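Local structure of histidine phosphotransfer protein (Medicago truncatula, 4G78) at residues A[9-14]-A[132-137]; A[23-28]-A[90-95]; A[49-54]-A[122-127]. The protein probably relays phosphoryl groups through an active-site histidine from cytokinin-sensing histidine kinases to response regulators in a plant two-component pathway. One frame throughout, in Å; residues are numbered along the deposited sequence. Where two conformers were deposited one is given.

Interaction 1: residues A[9-14]-A[132-137]; sequences RKLRDH and KYLFKL
His14 and Tyr133 form a T-shaped (edge-to-face) aromatic pair between two antiparallel helices. The tyrosine is the edge: its CD2 sits over the middle of the imidazole, with ring centroids 4.8 Å apart and planes at 79°. Tyr133 reaches across because its CG lies anti to the backbone N (chi1 -176°). At the imidazole rim Leu134 CB comes close to the ring plane, 3.9 Å from His14 CD2, and His14 NE2 is bonded to the carbonyl O of Asn130, which helps set the turn of the ring in this conformer. The one polar bond between the segments runs from Lys10 NZ to Tyr133 OH at a long 3.3 Å; Lys10 CG already lies 3.4 Å from Tyr133 OH, and bends at the next three torsions bring NZ back to it. With an alanine here the face of His14 is likely to lose its aromatic partner, and the Lys10 ammonium its acceptor across the contact. Apolar packing continues through Leu137, whose CD1 lies 3.8 Å from Leu11 CA and also covers part of a Tyr133 face. Helix 6-20 thus packs on the C-terminal half of helix 110-145, where Leu11 also meets Gln138 and Ile141, while Phe135 turns to helix 41-66.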
loop_
_atom_site.group_PDB
_atom_site.type_symbol
_atom_site.label_atom_id
_atom_site.label_comp_id
_atom_site.label_asym_id
_atom_site.label_seq_id
_atom_site.Cartn_x
_atom_site.Cartn_y
_atom_site.Cartn_z
ATOM N N ARG A 9 19.568 -4.476 -11.592
ATOM C CA ARG A 9 19.258 -3.187 -12.191
ATOM C C ARG A 9 17.749 -2.966 -12.215
ATOM O O ARG A 9 17.278 -1.881 -11.894
ATOM C CB ARG A 9 19.822 -3.065 -13.606
ATOM C CG ARG A 9 21.334 -2.952 -13.661
ATOM C CD ARG A 9 21.801 -2.651 -15.089
ATOM N NE ARG A 9 22.115 -3.879 -15.795
ATOM C CZ ARG A 9 21.433 -4.376 -16.810
ATOM N NH1 ARG A 9 20.351 -3.770 -17.271
ATOM N NH2 ARG A 9 21.846 -5.505 -17.348
ATOM N N LYS A 10 16.990 -3.982 -12.596
ATOM C CA LYS A 10 15.539 -3.820 -12.664
ATOM C C LYS A 10 14.972 -3.537 -11.279
ATOM O O LYS A 10 14.070 -2.699 -11.121
ATOM C CB LYS A 10 14.867 -5.006 -13.320
ATOM C CG LYS A 10 13.358 -4.853 -13.467
ATOM C CD LYS A 10 12.844 -3.746 -14.310
ATOM C CE LYS A 10 13.131 -3.922 -15.765
ATOM N NZ LYS A 10 12.339 -5.025 -16.343
ATOM N N LEU A 11 15.447 -4.263 -10.263
ATOM C CA LEU A 11 14.947 -4.049 -8.925
ATOM C C LEU A 11 15.214 -2.631 -8.476
ATOM O O LEU A 11 14.313 -1.929 -7.966
ATOM C CB LEU A 11 15.551 -5.068 -7.977
ATOM C CG LEU A 11 15.195 -4.913 -6.504
ATOM C CD1 LEU A 11 13.692 -4.875 -6.275
ATOM C CD2 LEU A 11 15.847 -6.003 -5.725
ATOM N N ARG A 12 16.470 -2.152 -8.644
ATOM C CA ARG A 12 16.775 -0.798 -8.199
ATOM C C ARG A 12 15.943 0.211 -9.012
ATOM O O ARG A 12 15.482 1.217 -8.435
ATOM C CB ARG A 12 18.278 -0.511 -8.363
ATOM C CG ARG A 12 19.144 -1.249 -7.383
ATOM C CD ARG A 12 20.603 -0.783 -7.423
ATOM N NE ARG A 12 21.260 -1.030 -8.636
ATOM C CZ ARG A 12 22.034 -2.059 -8.978
ATOM N NH1 ARG A 12 22.238 -3.066 -8.145
ATOM N NH2 ARG A 12 22.563 -2.097 -10.193
ATOM N N ASP A 13 15.803 0.012 -10.300
ATOM C CA ASP A 13 15.093 0.955 -11.161
ATOM C C ASP A 13 13.593 1.002 -10.805
ATOM O O ASP A 13 12.988 2.062 -10.715
ATOM C CB ASP A 13 15.260 0.596 -12.617
ATOM C CG ASP A 13 16.669 0.869 -13.161
ATOM O OD1 ASP A 13 17.391 1.648 -12.542
ATOM O OD2 ASP A 13 16.968 0.280 -14.236
ATOM N N HIS A 14 13.009 -0.196 -10.618
ATOM C CA HIS A 14 11.572 -0.275 -10.301
ATOM C C HIS A 14 11.280 0.352 -8.938
ATOM O O HIS A 14 10.325 1.094 -8.774
ATOM C CB HIS A 14 11.222 -1.756 -10.346
ATOM C CG HIS A 14 9.776 -1.962 -9.907
ATOM N ND1 HIS A 14 8.707 -1.525 -10.630
ATOM C CD2 HIS A 14 9.280 -2.569 -8.803
ATOM C CE1 HIS A 14 7.586 -1.812 -9.993
ATOM N NE2 HIS A 14 7.885 -2.473 -8.889
ATOM N N LYS A 132 4.390 -6.432 -5.448
ATOM C CA LYS A 132 4.550 -7.838 -5.778
ATOM C C LYS A 132 5.673 -8.011 -6.780
ATOM O O LYS A 132 6.420 -8.998 -6.731
ATOM C CB LYS A 132 3.222 -8.433 -6.278
ATOM C CG LYS A 132 2.270 -8.811 -5.141
ATOM C CD LYS A 132 1.068 -9.644 -5.619
ATOM C CE LYS A 132 1.043 -10.969 -4.862
ATOM N NZ LYS A 132 -0.324 -11.227 -4.252
ATOM N N TYR A 133 5.802 -7.106 -7.730
ATOM C CA TYR A 133 6.924 -7.172 -8.698
ATOM C C TYR A 133 8.251 -6.960 -8.029
ATOM O O TYR A 133 9.219 -7.702 -8.278
ATOM C CB TYR A 133 6.643 -6.180 -9.814
ATOM C CG TYR A 133 7.674 -6.234 -10.922
ATOM C CD1 TYR A 133 7.955 -7.441 -11.589
ATOM C CD2 TYR A 133 8.349 -5.122 -11.357
ATOM C CE1 TYR A 133 8.896 -7.477 -12.601
ATOM C CE2 TYR A 133 9.256 -5.193 -12.398
ATOM C CZ TYR A 133 9.531 -6.397 -13.012
ATOM O OH TYR A 133 10.444 -6.405 -14.035
ATOM N N LEU A 134 8.334 -5.988 -7.118
ATOM C CA LEU A 134 9.542 -5.742 -6.334
ATOM C C LEU A 134 9.956 -7.057 -5.647
ATOM O O LEU A 134 11.122 -7.470 -5.692
ATOM C CB LEU A 134 9.215 -4.538 -5.421
ATOM C CG LEU A 134 10.432 -3.940 -4.694
ATOM C CD1 LEU A 134 11.545 -3.607 -5.510
ATOM C CD2 LEU A 134 9.907 -2.796 -3.883
ATOM N N PHE A 135 9.000 -7.684 -4.975
ATOM C CA PHE A 135 9.296 -8.867 -4.203
ATOM C C PHE A 135 9.661 -10.050 -5.093
ATOM O O PHE A 135 10.522 -10.862 -4.738
ATOM C CB PHE A 135 8.094 -9.214 -3.314
ATOM C CG PHE A 135 7.724 -8.128 -2.318
ATOM C CD1 PHE A 135 8.633 -7.198 -1.850
ATOM C CD2 PHE A 135 6.416 -8.100 -1.827
ATOM C CE1 PHE A 135 8.298 -6.251 -0.886
ATOM C CE2 PHE A 135 6.066 -7.134 -0.856
ATOM C CZ PHE A 135 7.008 -6.230 -0.423
ATOM N N LYS A 136 9.039 -10.141 -6.289
ATOM C CA LYS A 136 9.411 -11.199 -7.245
ATOM C C LYS A 136 10.878 -11.085 -7.598
ATOM O O LYS A 136 11.614 -12.077 -7.609
ATOM C CB LYS A 136 8.532 -11.046 -8.525
ATOM C CG LYS A 136 8.883 -12.087 -9.649
ATOM C CD LYS A 136 8.047 -11.799 -10.911
ATOM C CE LYS A 136 8.126 -12.819 -11.965
ATOM N NZ LYS A 136 9.357 -12.832 -12.726
ATOM N N LEU A 137 11.318 -9.874 -7.924
ATOM C CA LEU A 137 12.711 -9.673 -8.303
ATOM C C LEU A 137 13.636 -9.999 -7.126
ATOM O O LEU A 137 14.684 -10.632 -7.309
ATOM C CB LEU A 137 12.922 -8.223 -8.742
ATOM C CG LEU A 137 12.148 -7.827 -10.035
ATOM C CD1 LEU A 137 12.148 -6.311 -10.166
ATOM C CD2 LEU A 137 12.778 -8.507 -11.254
#

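Interaction 2: residues A[23-28]-A[90-95]; sequences YLDDQF and GAARVK
The guanidinium of Arg93 lies almost flat on the ring of Tyr23, their planes 22° apart and their centres separated by 3.9 Å. The overlap is off-centre: Arg93 CZ stands 33° off the ring normal, with NH1 over the rim near Tyr23 CZ and NH2 toward the hydroxyl. This is a cation-pi stack rather than a polar bond; Tyr23 OH and Arg93 NH2 are close, but the angle is poor. A bend at chi3 turns the arginine end over the ring. Its rotation is fixed from outside: NE makes a salt bridge to Glu123 and NH1 bonds the carbonyl O of Gln21.

Beside the stack the backbones join. Asp25 N gives a bond of 3.0 Å to Gly90 O, in the carbonyl plane and on a lone pair, and Leu24 CA adds a CH contact to the same oxygen. Ala92 N reaches Tyr23 O at 3.2 Å, from well above the carbonyl plane; water 1 donates to that oxygen and accepts from Val94 N.

Asp25 is turned with CG between its backbone N and carbonyl carbon (chi1 67°). OD1 thereby caps Gln27 N at 2.9 Å, while OD2 rests 3.4 Å from Ala92 CB and takes a bond from water 2, which accepts from Lys95 NZ. Gln27 lays CB and CG beside Gly90, then sends its amide NE2 to Ser88 O. A side chain at Gly90 would run into Phe28 N.

The contact joins the N-cap turn of helix 26-32 to the link between helices 72-89 and 92-99: Asp25 is the N-cap of the first, while Gly90 closes helix 72-89 with a Schellman motif and Ala91 is the N-cap of helix 92-99.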
loop_
_atom_site.group_PDB
_atom_site.type_symbol
_atom_site.label_atom_id
_atom_site.label_comp_id
_atom_site.label_asym_id
_atom_site.label_seq_id
_atom_site.Cartn_x
_atom_site.Cartn_y
_atom_site.Cartn_z
ATOM N N TYR A 23 4.421 6.255 -4.939
ATOM C CA TYR A 23 3.801 5.071 -4.370
ATOM C C TYR A 23 4.307 4.776 -2.965
ATOM O O TYR A 23 3.573 4.231 -2.138
ATOM C CB TYR A 23 4.011 3.857 -5.253
ATOM C CG TYR A 23 3.277 3.902 -6.545
ATOM C CD1 TYR A 23 1.872 3.776 -6.547
ATOM C CD2 TYR A 23 3.885 4.149 -7.759
ATOM C CE1 TYR A 23 1.153 3.884 -7.711
ATOM C CE2 TYR A 23 3.165 4.199 -8.898
ATOM C CZ TYR A 23 1.758 4.071 -8.856
ATOM O OH TYR A 23 1.021 4.110 -10.009
ATOM N N LEU A 24 5.605 5.037 -2.741
ATOM C CA LEU A 24 6.297 4.717 -1.503
ATOM C C LEU A 24 6.917 5.977 -0.947
ATOM O O LEU A 24 7.329 6.857 -1.701
ATOM C CB LEU A 24 7.435 3.715 -1.781
ATOM C CG LEU A 24 6.974 2.396 -2.381
ATOM C CD1 LEU A 24 8.198 1.561 -2.776
ATOM C CD2 LEU A 24 6.040 1.660 -1.459
ATOM N N ASP A 25 7.031 6.020 0.380
ATOM C CA ASP A 25 7.754 7.053 1.077
ATOM C C ASP A 25 8.722 6.438 2.086
ATOM O O ASP A 25 8.882 5.226 2.169
ATOM C CB ASP A 25 6.790 8.075 1.730
ATOM C CG ASP A 25 5.950 7.530 2.874
ATOM O OD1 ASP A 25 6.466 6.765 3.714
ATOM O OD2 ASP A 25 4.762 7.834 2.920
ATOM N N ASP A 26 9.397 7.306 2.823
ATOM C CA ASP A 26 10.488 6.859 3.664
ATOM C C ASP A 26 10.090 5.812 4.715
ATOM O O ASP A 26 10.962 5.094 5.179
ATOM C CB ASP A 26 11.126 8.053 4.402
ATOM C CG ASP A 26 12.440 7.654 5.052
ATOM O OD1 ASP A 26 13.389 7.321 4.294
ATOM O OD2 ASP A 26 12.535 7.698 6.279
ATOM N N GLN A 27 8.827 5.716 5.117
ATOM C CA GLN A 27 8.513 4.593 6.025
ATOM C C GLN A 27 8.780 3.277 5.400
ATOM O O GLN A 27 9.201 2.311 6.090
ATOM C CB GLN A 27 7.099 4.712 6.575
ATOM C CG GLN A 27 6.685 3.475 7.408
ATOM C CD GLN A 27 7.532 3.184 8.622
ATOM O OE1 GLN A 27 8.352 4.000 9.049
ATOM N NE2 GLN A 27 7.304 2.034 9.157
ATOM N N PHE A 28 8.569 3.138 4.088
ATOM C CA PHE A 28 8.916 1.907 3.410
ATOM C C PHE A 28 10.437 1.680 3.482
ATOM O O PHE A 28 10.926 0.597 3.728
ATOM C CB PHE A 28 8.415 1.901 1.974
ATOM C CG PHE A 28 8.642 0.592 1.286
ATOM C CD1 PHE A 28 7.723 -0.457 1.504
ATOM C CD2 PHE A 28 9.728 0.402 0.457
ATOM C CE1 PHE A 28 7.982 -1.652 0.866
ATOM C CE2 PHE A 28 9.918 -0.832 -0.180
ATOM C CZ PHE A 28 8.999 -1.832 0.027
ATOM N N GLY A 90 4.440 2.982 4.635
ATOM C CA GLY A 90 4.958 3.886 3.598
ATOM C C GLY A 90 4.225 3.876 2.296
ATOM O O GLY A 90 4.768 4.285 1.272
ATOM N N ALA A 91 2.930 3.507 2.317
ATOM C CA ALA A 91 2.070 3.501 1.122
ATOM C C ALA A 91 1.488 4.914 0.956
ATOM O O ALA A 91 0.369 5.206 1.356
ATOM C CB ALA A 91 0.996 2.464 1.273
ATOM N N ALA A 92 2.299 5.818 0.380
ATOM C CA ALA A 92 2.043 7.237 0.428
ATOM C C ALA A 92 0.786 7.664 -0.333
ATOM O O ALA A 92 -0.031 8.408 0.167
ATOM C CB ALA A 92 3.250 7.994 -0.108
ATOM N N ARG A 93 0.655 7.191 -1.583
ATOM C CA ARG A 93 -0.522 7.553 -2.377
ATOM C C ARG A 93 -1.780 6.995 -1.767
ATOM O O ARG A 93 -2.836 7.656 -1.763
ATOM C CB ARG A 93 -0.340 7.191 -3.840
ATOM C CG ARG A 93 0.448 8.221 -4.629
ATOM C CD ARG A 93 1.054 7.696 -5.910
ATOM N NE ARG A 93 0.036 7.284 -6.873
ATOM C CZ ARG A 93 0.285 7.129 -8.181
ATOM N NH1 ARG A 93 1.454 7.439 -8.682
ATOM N NH2 ARG A 93 -0.678 6.660 -8.963
ATOM N N VAL A 94 -1.746 5.763 -1.238
ATOM C CA VAL A 94 -2.921 5.187 -0.580
ATOM C C VAL A 94 -3.278 6.036 0.639
ATOM O O VAL A 94 -4.452 6.392 0.850
ATOM C CB VAL A 94 -2.685 3.716 -0.232
ATOM C CG1 VAL A 94 -3.874 3.174 0.584
ATOM C CG2 VAL A 94 -2.454 2.850 -1.444
ATOM N N LYS A 95 -2.281 6.369 1.475
ATOM C CA LYS A 95 -2.514 7.175 2.667
ATOM C C LYS A 95 -3.188 8.488 2.300
ATOM O O LYS A 95 -4.129 8.936 2.989
ATOM C CB LYS A 95 -1.162 7.418 3.372
ATOM C CG LYS A 95 -1.186 8.508 4.410
ATOM C CD LYS A 95 0.168 8.799 4.967
ATOM C CE LYS A 95 0.390 10.193 5.411
ATOM N NZ LYS A 95 0.779 11.173 4.360
HETATM O O HOH W 1 0.736 4.196 -2.192
HETATM O O HOH W 2 3.084 9.803 3.162
#

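Interaction 3: residues A[49-54]-A[122-127]; sequences MFFDDS and QEYSLL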
loop_
_atom_site.group_PDB
_atom_site.type_symbol
_atom_site.label_atom_id
_atom_site.label_comp_id
_atom_site.label_asym_id
_atom_site.label_seq_id
_atom_site.Cartn_x
_atom_site.Cartn_y
_atom_site.Cartn_z
ATOM N N MET A 49 0.756 -8.718 5.852
ATOM C CA MET A 49 -0.183 -8.335 6.933
ATOM C C MET A 49 -1.016 -7.131 6.504
ATOM O O MET A 49 -2.218 -7.083 6.716
ATOM C CB MET A 49 0.592 -8.086 8.212
ATOM C CG MET A 49 1.185 -9.328 8.813
ATOM S SD MET A 49 2.302 -8.884 10.193
ATOM C CE MET A 49 2.834 -10.529 10.645
ATOM N N PHE A 50 -0.339 -6.123 5.951
ATOM C CA PHE A 50 -0.993 -4.916 5.471
ATOM C C PHE A 50 -1.980 -5.221 4.352
ATOM O O PHE A 50 -3.100 -4.681 4.357
ATOM C CB PHE A 50 0.092 -3.925 5.015
ATOM C CG PHE A 50 -0.477 -2.748 4.253
ATOM C CD1 PHE A 50 -1.087 -1.720 4.878
ATOM C CD2 PHE A 50 -0.347 -2.705 2.878
ATOM C CE1 PHE A 50 -1.604 -0.657 4.215
ATOM C CE2 PHE A 50 -0.851 -1.640 2.152
ATOM C CZ PHE A 50 -1.487 -0.590 2.877
ATOM N N PHE A 51 -1.618 -6.060 3.406
ATOM C CA PHE A 51 -2.517 -6.380 2.288
ATOM C C PHE A 51 -3.778 -7.067 2.832
ATOM O O PHE A 51 -4.899 -6.747 2.410
ATOM C CB PHE A 51 -1.847 -7.302 1.262
ATOM C CG PHE A 51 -0.681 -6.734 0.494
ATOM C CD1 PHE A 51 -0.526 -5.402 0.228
ATOM C CD2 PHE A 51 0.305 -7.626 0.049
ATOM C CE1 PHE A 51 0.576 -4.938 -0.463
ATOM C CE2 PHE A 51 1.398 -7.147 -0.683
ATOM C CZ PHE A 51 1.515 -5.860 -0.924
ATOM N N ASP A 52 -3.607 -8.015 3.747
ATOM C CA ASP A 52 -4.758 -8.737 4.236
ATOM C C ASP A 52 -5.719 -7.788 4.974
ATOM O O ASP A 52 -6.941 -7.803 4.748
ATOM C CB ASP A 52 -4.260 -9.874 5.118
ATOM C CG ASP A 52 -3.647 -11.050 4.378
ATOM O OD1 ASP A 52 -3.698 -11.105 3.101
ATOM O OD2 ASP A 52 -3.000 -11.851 5.078
ATOM N N ASP A 53 -5.183 -6.910 5.821
ATOM C CA ASP A 53 -6.030 -5.942 6.536
ATOM C C ASP A 53 -6.691 -4.981 5.586
ATOM O O ASP A 53 -7.870 -4.637 5.725
ATOM C CB ASP A 53 -5.244 -5.198 7.592
ATOM C CG ASP A 53 -4.902 -6.117 8.841
ATOM O OD1 ASP A 53 -5.387 -7.246 8.945
ATOM O OD2 ASP A 53 -4.125 -5.609 9.625
ATOM N N SER A 54 -5.937 -4.505 4.594
ATOM C CA SER A 54 -6.455 -3.519 3.680
ATOM C C SER A 54 -7.571 -4.088 2.838
ATOM O O SER A 54 -8.565 -3.394 2.577
ATOM C CB SER A 54 -5.346 -3.027 2.768
ATOM O OG SER A 54 -4.319 -2.319 3.439
ATOM N N GLN A 122 -8.197 1.885 -6.618
ATOM C CA GLN A 122 -7.236 2.018 -7.741
ATOM C C GLN A 122 -5.791 2.082 -7.183
ATOM O O GLN A 122 -4.895 1.399 -7.654
ATOM C CB GLN A 122 -7.492 3.253 -8.601
ATOM C CG GLN A 122 -6.524 3.509 -9.778
ATOM C CD GLN A 122 -7.089 4.183 -11.017
ATOM O OE1 GLN A 122 -6.495 3.834 -12.034
ATOM N NE2 GLN A 122 -8.076 5.001 -10.754
ATOM N N GLU A 123 -5.615 2.970 -6.253
ATOM C CA GLU A 123 -4.303 3.191 -5.675
ATOM C C GLU A 123 -3.807 1.972 -4.936
ATOM O O GLU A 123 -2.604 1.634 -5.004
ATOM C CB GLU A 123 -4.299 4.426 -4.808
ATOM C CG GLU A 123 -4.387 5.702 -5.625
ATOM C CD GLU A 123 -3.193 5.984 -6.480
ATOM O OE1 GLU A 123 -2.088 5.556 -6.127
ATOM O OE2 GLU A 123 -3.350 6.594 -7.567
ATOM N N TYR A 124 -4.683 1.267 -4.226
ATOM C CA TYR A 124 -4.294 0.060 -3.520
ATOM C C TYR A 124 -3.830 -0.990 -4.515
ATOM O O TYR A 124 -2.787 -1.633 -4.326
ATOM C CB TYR A 124 -5.449 -0.451 -2.652
ATOM C CG TYR A 124 -5.071 -1.749 -2.015
ATOM C CD1 TYR A 124 -4.189 -1.802 -0.940
ATOM C CD2 TYR A 124 -5.538 -2.923 -2.529
ATOM C CE1 TYR A 124 -3.772 -3.022 -0.404
ATOM C CE2 TYR A 124 -5.090 -4.155 -2.029
ATOM C CZ TYR A 124 -4.228 -4.186 -0.945
ATOM O OH TYR A 124 -3.770 -5.364 -0.392
ATOM N N SER A 125 -4.588 -1.195 -5.582
ATOM C CA SER A 125 -4.200 -2.189 -6.560
ATOM C C SER A 125 -2.876 -1.836 -7.234
ATOM O O SER A 125 -2.030 -2.741 -7.426
ATOM C CB SER A 125 -5.328 -2.351 -7.581
ATOM O OG SER A 125 -4.923 -3.244 -8.599
ATOM N N LEU A 126 -2.670 -0.586 -7.558
ATOM C CA LEU A 126 -1.391 -0.158 -8.171
ATOM C C LEU A 126 -0.264 -0.459 -7.239
ATOM O O LEU A 126 0.815 -0.952 -7.637
ATOM C CB LEU A 126 -1.427 1.335 -8.516
ATOM C CG LEU A 126 -2.295 1.726 -9.700
ATOM C CD1 LEU A 126 -2.512 3.202 -9.735
ATOM C CD2 LEU A 126 -1.583 1.218 -11.017
ATOM N N LEU A 127 -0.443 -0.113 -5.957
ATOM C CA LEU A 127 0.619 -0.348 -4.974
ATOM C C LEU A 127 0.923 -1.831 -4.859
ATOM O O LEU A 127 2.080 -2.256 -4.876
ATOM C CB LEU A 127 0.195 0.225 -3.645
ATOM C CG LEU A 127 1.164 -0.101 -2.514
ATOM C CD1 LEU A 127 2.485 0.635 -2.668
ATOM C CD2 LEU A 127 0.526 0.147 -1.231
#
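Tyr124 spans the gap between two antiparallel helices whose axes stay 12.1 Å apart, bringing its hydroxyl to the backbone of Phe51. The trans first torsion (chi1 176°) swings the phenol across to the other helix rather than along its own. Its OH comes to 3.1 Å from Phe51 CA and nearly as near to CB in this conformer. Phe51 CD1 flanks the same end obliquely, 4.1 Å from Tyr124 CZ.

Apolar contacts fill the rest. Ser54 packs by its methylene, with CB 3.5 Å from Tyr124 CE1. Phe50 CE2 lies near the plane of the tyrosine ring at its edge, 4.1 Å from Tyr124 CE1, and the two side chains run past each other in opposite directions. The same Phe50 CE2 meets Leu127 CD2 at 4.1 Å, the leucine crossing the phenylalanine at about a right angle. One aromatic carbon therefore bears on both residues of the facing helix, one turn apart.

No hydrogen bond links the two segments; the polar groups have partners elsewhere. Tyr124 OH is bonded to the carboxylate of Glu55, just beyond Ser54, which holds the phenol end in place. Ser54 OG donates to Phe50 O at 2.8 Å, and Ser54 N reaches that oxygen from the opposite face of the carbonyl plane. The serine oxygen also lies over the rim of one Phe50 face and bonds Gln82 NE2, tying it to helix 72-89.

The contact lies in the buried interior of the HPt helix bundle, between helices 41-66 and 110-145. Phe50 extends further, onto Ser85, Ser86 and Val89 of helix 72-89; Leu127 meets Leu24, Ala91 and Val94, and Phe51 also packs on Leu131.

Overall arrangement
Helix 110-145 runs alongside all three contacts: interactions 1 and 3 use successive parts of it, and interaction 2 leans on it from the side. The centres of interactions 2 and 3 are about 11 Å apart, joined by the salt bridge from Arg93 NE to Glu123 OE1 at 2.8 Å and by Ala91 against Leu127. Interaction 1 is about 16 Å from interaction 2, centre to centre, and touches it where Leu134 CD2 meets Phe28 CZ at 4.1 Å. Interactions 1 and 3 do not touch, their nearest atoms being about 5 Å apart. His80, the predicted phosphorylation site, belongs to helix 72-89, as does Gln82, which bonds Ser54 of interaction 3; no phosphate is present here.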